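Local coordinates for protein glucosamine--fructose-6-phosphate aminotransferase [isomerizing] (PDB 3TBF) that probably converts fructose 6-phosphate to glucosamine 6-phosphate with nitrogen from glutamine, the deposited fragment being its C-terminal isomerising half, at residues 57-62 with 84-89. Sequence-based numbering, arbitrary orientation.
Sequences ICIVAC and CSVEIA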
loop_
_atom_site.group_PDB
_atom_site.type_symbol
_atom_site.label_atom_id
_atom_site.label_comp_id
_atom_site.label_asym_id
_atom_site.label_seq_id
_atom_site.Cartn_x
_atom_site.Cartn_y
_atom_site.Cartn_z
ATOM N N ILE A 57 -0.719 -17.126 -6.775
ATOM C CA ILE A 57 -2.051 -16.657 -6.484
ATOM C C ILE A 57 -2.088 -15.154 -6.577
ATOM O O ILE A 57 -1.330 -14.495 -5.896
ATOM C CB ILE A 57 -2.462 -17.063 -5.087
ATOM C CG1 ILE A 57 -2.629 -18.553 -5.024
ATOM C CG2 ILE A 57 -3.748 -16.386 -4.708
ATOM C CD1 ILE A 57 -2.697 -19.011 -3.659
ATOM N N CYS A 58 -3.040 -14.651 -7.378
ATOM C CA CYS A 58 -3.191 -13.233 -7.694
ATOM C C CYS A 58 -4.503 -12.747 -7.126
ATOM O O CYS A 58 -5.573 -13.052 -7.665
ATOM C CB CYS A 58 -3.203 -13.037 -9.232
ATOM S SG CYS A 58 -2.307 -11.595 -9.863
ATOM N N ILE A 59 -4.458 -11.993 -6.036
ATOM C CA ILE A 59 -5.706 -11.561 -5.367
ATOM C C ILE A 59 -5.991 -10.136 -5.842
ATOM O O ILE A 59 -5.126 -9.264 -5.758
ATOM C CB ILE A 59 -5.612 -11.592 -3.879
ATOM C CG1 ILE A 59 -5.364 -13.010 -3.365
ATOM C CG2 ILE A 59 -6.913 -11.122 -3.227
ATOM C CD1 ILE A 59 -5.184 -13.083 -1.824
ATOM N N VAL A 60 -7.196 -9.934 -6.370
ATOM C CA VAL A 60 -7.675 -8.655 -6.825
ATOM C C VAL A 60 -8.952 -8.254 -6.099
ATOM O O VAL A 60 -9.898 -9.032 -6.013
ATOM C CB VAL A 60 -7.966 -8.702 -8.336
ATOM C CG1 VAL A 60 -8.557 -7.364 -8.840
ATOM C CG2 VAL A 60 -6.672 -9.047 -9.077
ATOM N N ALA A 61 -8.996 -7.035 -5.585
ATOM C CA ALA A 61 -10.161 -6.581 -4.829
ATOM C C ALA A 61 -10.117 -5.069 -4.573
ATOM O O ALA A 61 -9.133 -4.381 -4.930
ATOM C CB ALA A 61 -10.247 -7.329 -3.494
ATOM N N CYS A 62 -11.170 -4.534 -3.965
ATOM C CA CYS A 62 -11.115 -3.175 -3.551
ATOM C C CYS A 62 -11.659 -2.964 -2.132
ATOM O O CYS A 62 -12.381 -3.814 -1.600
ATOM C CB CYS A 62 -11.754 -2.290 -4.608
ATOM S SG CYS A 62 -13.444 -2.296 -4.482
ATOM N N CYS A 84 2.138 -15.143 -3.495
ATOM C CA CYS A 84 0.859 -14.444 -3.551
ATOM C C CYS A 84 1.060 -12.954 -3.799
ATOM O O CYS A 84 1.921 -12.329 -3.161
ATOM C CB CYS A 84 0.177 -14.650 -2.220
ATOM S SG CYS A 84 -1.522 -14.103 -2.158
ATOM N N SER A 85 0.320 -12.366 -4.734
ATOM C CA SER A 85 0.341 -10.929 -4.846
ATOM C C SER A 85 -1.058 -10.346 -4.642
ATOM O O SER A 85 -2.088 -11.019 -4.890
ATOM C CB SER A 85 0.925 -10.487 -6.187
ATOM O OG SER A 85 0.100 -10.905 -7.233
ATOM N N VAL A 86 -1.120 -9.122 -4.133
ATOM C CA VAL A 86 -2.397 -8.584 -3.886
ATOM C C VAL A 86 -2.482 -7.234 -4.507
ATOM O O VAL A 86 -1.665 -6.400 -4.193
ATOM C CB VAL A 86 -2.717 -8.457 -2.393
ATOM C CG1 VAL A 86 -4.137 -7.946 -2.271
ATOM C CG2 VAL A 86 -2.640 -9.811 -1.694
ATOM N N GLU A 87 -3.510 -6.995 -5.326
ATOM C CA GLU A 87 -3.591 -5.729 -6.012
ATOM C C GLU A 87 -4.963 -5.072 -6.012
ATOM O O GLU A 87 -5.988 -5.734 -6.129
ATOM C CB GLU A 87 -3.063 -5.877 -7.437
ATOM C CG GLU A 87 -2.457 -4.496 -7.980
ATOM C CD GLU A 87 -1.668 -4.639 -9.293
ATOM O OE1 GLU A 87 -0.936 -5.663 -9.440
ATOM O OE2 GLU A 87 -1.775 -3.709 -10.138
ATOM N N ILE A 88 -4.973 -3.761 -5.895
ATOM C CA ILE A 88 -6.184 -3.003 -6.037
ATOM C C ILE A 88 -6.794 -3.074 -7.448
ATOM O O ILE A 88 -6.135 -2.828 -8.487
ATOM C CB ILE A 88 -5.962 -1.535 -5.654
ATOM C CG1 ILE A 88 -5.725 -1.437 -4.157
ATOM C CG2 ILE A 88 -7.245 -0.714 -5.881
ATOM C CD1 ILE A 88 -4.636 -0.483 -3.805
ATOM N N ALA A 89 -8.077 -3.394 -7.469
ATOM C CA ALA A 89 -8.766 -3.630 -8.723
ATOM C C ALA A 89 -8.768 -2.413 -9.676
ATOM O O ALA A 89 -8.686 -2.583 -10.861
ATOM C CB ALA A 89 -10.174 -4.032 -8.426
#
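I59 reaches across to C84, CD1 of its longer branch lying alongside SG at 3.8 Å, and lies side by side with V86, where CB of I59 is 4.1 Å from CG2. The sulfur gets there because it sits anti to the backbone N (chi1 -170°), which turns it along its strand toward I59; CG2 of I57 touches it as well. Helix 63-80 covers this apolar face, I76 on I57 and C84 and Y66 on V86, while I59 also packs on I108. On the other face SG of C58 lies 3.6 Å from OG of S85, and V60 and E87 are the next bridge pair. The E87 carboxylate leads away to a salt bridge with R95, and reaches K73 of the second subunit in a weak, long ion pair.

Between the two faces the strands run parallel, their axes approaching to 4.8 Å at 19°. I59 gives its N-H to S85 O at 2.8 Å, almost straight, and its carbonyl receives E87 N; I57 O takes S85 N. One bond is weak, A61 N to E87 O at 3.3 Å; beyond it the side chains of A61 and I88 diverge. The last bond, A89 N to A61 O, comes in 42° out of the carbonyl plane, where the chain turns from I88, the N-cap, into helix 89-92. A89 CB then packs 3.7 Å from V60 CG1, on the face lined by helix 115-124. Strands 56-61 and 84-88, linked by helix 63-80, form the opening beta-alpha-beta crossover of a SIS domain, with 84-88 the outermost strand, within this chain, of its parallel sheet.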